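Long-range contact in UPF0255 protein frsA (Vibrio vulnificus, PDB 4I4C), which probably hydrolyses carboxylic esters, as a member of the FrsA family of alpha/beta-hydrolases: residues D228-G233 with Y244-Q249. Residues are numbered along the deposited sequence; the frame is centred on the assembly and turned at random.
Sequences DMPSVG and YSRLHQ
The backbone carbonyl O of D228 rests 3.8 Å from CD1 of L247, while the D228 carboxylate is held by Q206 and by the backbone N of Y234. In M229, a bend at chi2 (-77°) brings SD within 3.6 Å of CE1 of H248 in an oblique sulfur-aromatic contact, the two side chains crossing at about a right angle. A second bend, at chi3 (-76°), sets CE 4.0 Å from CD2 of Y244, whose side chain lies beside that of M229 and points the same way. The M229 side chain is about 7 Å from the bound hexanoic acid. P230 is wedged between Y244, R246 and L247: CD lies 3.6 Å from the carbonyl O of Y244, CG packs 3.8 Å from CD1 of L247, and the same CG meets R246 NH1 obliquely at 3.9 Å. A type II turn, M229 to V232, then carries the chain away. No hydrogen bond joins the segments, but H248 NE2 is hydrogen-bonded to S199 OG, and R246 makes a salt bridge through NE to E176 and a hydrogen bond through NH2 to the carbonyl O of P239. The largely apolar contact thus joins the loop after strand 223-226 to helix 246-254 and the residues leading into it, with helix 273-284 against M229 and H248 and strand 167-175 against R246 and L247.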
loop_
_atom_site.group_PDB
_atom_site.type_symbol
_atom_site.label_atom_id
_atom_site.label_comp_id
_atom_site.label_asym_id
_atom_site.label_seq_id
_atom_site.Cartn_x
_atom_site.Cartn_y
_atom_site.Cartn_z
ATOM N N ASP A 228 -6.584 -1.918 5.482
ATOM C CA ASP A 228 -5.647 -2.900 4.941
ATOM C C ASP A 228 -6.369 -4.052 4.220
ATOM O O ASP A 228 -7.288 -4.666 4.773
ATOM C CB ASP A 228 -4.799 -3.490 6.074
ATOM C CG ASP A 228 -3.739 -2.519 6.598
ATOM O OD1 ASP A 228 -2.961 -1.982 5.780
ATOM O OD2 ASP A 228 -3.687 -2.302 7.833
ATOM N N MET A 229 -5.937 -4.347 2.996
ATOM C CA MET A 229 -6.397 -5.521 2.247
ATOM C C MET A 229 -6.200 -6.781 3.088
ATOM O O MET A 229 -5.320 -6.809 3.950
ATOM C CB MET A 229 -5.576 -5.678 0.960
ATOM C CG MET A 229 -5.794 -4.607 -0.079
ATOM S SD MET A 229 -7.349 -4.909 -0.933
ATOM C CE MET A 229 -6.870 -6.274 -1.995
ATOM N N PRO A 230 -7.004 -7.828 2.843
ATOM C CA PRO A 230 -6.788 -9.097 3.562
ATOM C C PRO A 230 -5.345 -9.605 3.421
ATOM O O PRO A 230 -4.825 -9.555 2.306
ATOM C CB PRO A 230 -7.765 -10.058 2.876
ATOM C CG PRO A 230 -8.846 -9.178 2.349
ATOM C CD PRO A 230 -8.199 -7.869 1.983
ATOM N N SER A 231 -4.742 -10.044 4.534
ATOM C CA SER A 231 -3.360 -10.585 4.643
ATOM C C SER A 231 -2.324 -9.501 4.917
ATOM O O SER A 231 -1.160 -9.795 5.221
ATOM C CB SER A 231 -2.937 -11.401 3.417
ATOM O OG SER A 231 -2.673 -10.547 2.315
ATOM N N VAL A 232 -2.761 -8.247 4.804
ATOM C CA VAL A 232 -1.891 -7.084 4.973
ATOM C C VAL A 232 -2.150 -6.371 6.298
ATOM O O VAL A 232 -3.305 -6.115 6.651
ATOM C CB VAL A 232 -2.126 -6.058 3.835
ATOM C CG1 VAL A 232 -1.341 -4.771 4.089
ATOM C CG2 VAL A 232 -1.768 -6.650 2.484
ATOM N N GLY A 233 -1.071 -6.041 7.013
ATOM C CA GLY A 233 -1.122 -5.231 8.225
ATOM C C GLY A 233 -2.085 -5.698 9.299
ATOM O O GLY A 233 -2.039 -6.850 9.729
ATOM N N TYR A 244 -11.738 -10.696 -2.357
ATOM C CA TYR A 244 -10.766 -9.908 -1.607
ATOM C C TYR A 244 -11.252 -8.482 -1.338
ATOM O O TYR A 244 -10.517 -7.663 -0.788
ATOM C CB TYR A 244 -9.381 -9.936 -2.279
ATOM C CG TYR A 244 -9.347 -9.568 -3.754
ATOM C CD1 TYR A 244 -9.012 -10.512 -4.726
ATOM C CD2 TYR A 244 -9.620 -8.269 -4.174
ATOM C CE1 TYR A 244 -8.980 -10.172 -6.093
ATOM C CE2 TYR A 244 -9.586 -7.920 -5.527
ATOM C CZ TYR A 244 -9.268 -8.873 -6.484
ATOM O OH TYR A 244 -9.232 -8.514 -7.824
ATOM N N SER A 245 -12.495 -8.198 -1.718
ATOM C CA SER A 245 -13.108 -6.902 -1.430
ATOM C C SER A 245 -13.925 -7.015 -0.143
ATOM O O SER A 245 -14.463 -6.027 0.363
ATOM C CB SER A 245 -13.998 -6.450 -2.597
ATOM O OG SER A 245 -14.954 -7.442 -2.938
ATOM N N ARG A 246 -13.984 -8.250 0.356
ATOM C CA ARG A 246 -14.669 -8.687 1.574
ATOM C C ARG A 246 -14.698 -7.673 2.721
ATOM O O ARG A 246 -15.755 -7.360 3.266
ATOM C CB ARG A 246 -13.933 -9.935 2.079
ATOM C CG ARG A 246 -14.771 -11.003 2.710
ATOM C CD ARG A 246 -14.092 -12.365 2.544
ATOM N NE ARG A 246 -13.110 -12.689 3.586
ATOM C CZ ARG A 246 -11.790 -12.647 3.429
ATOM N NH1 ARG A 246 -11.266 -12.274 2.265
ATOM N NH2 ARG A 246 -10.988 -12.985 4.439
ATOM N N LEU A 247 -13.517 -7.205 3.118
ATOM C CA LEU A 247 -13.388 -6.374 4.303
ATOM C C LEU A 247 -13.903 -4.966 4.031
ATOM O O LEU A 247 -14.511 -4.334 4.895
ATOM C CB LEU A 247 -11.923 -6.344 4.775
ATOM C CG LEU A 247 -11.189 -7.670 5.005
ATOM C CD1 LEU A 247 -9.767 -7.430 5.565
ATOM C CD2 LEU A 247 -11.959 -8.589 5.928
ATOM N N HIS A 248 -13.674 -4.480 2.817
ATOM C CA HIS A 248 -14.183 -3.167 2.426
ATOM C C HIS A 248 -15.713 -3.095 2.390
ATOM O O HIS A 248 -16.310 -2.054 2.709
ATOM C CB HIS A 248 -13.587 -2.758 1.085
ATOM C CG HIS A 248 -12.098 -2.626 1.117
ATOM N ND1 HIS A 248 -11.254 -3.680 0.848
ATOM C CD2 HIS A 248 -11.306 -1.573 1.422
ATOM C CE1 HIS A 248 -10.001 -3.274 0.968
ATOM N NE2 HIS A 248 -10.005 -2.000 1.311
ATOM N N GLN A 249 -16.341 -4.203 2.005
ATOM C CA GLN A 249 -17.794 -4.269 1.940
ATOM C C GLN A 249 -18.354 -4.159 3.347
ATOM O O GLN A 249 -19.353 -3.468 3.585
ATOM C CB GLN A 249 -18.232 -5.579 1.299
ATOM C CG GLN A 249 -19.724 -5.774 1.283
ATOM C CD GLN A 249 -20.177 -6.454 0.028
ATOM O OE1 GLN A 249 -19.611 -7.476 -0.375
ATOM N NE2 GLN A 249 -21.187 -5.883 -0.621
#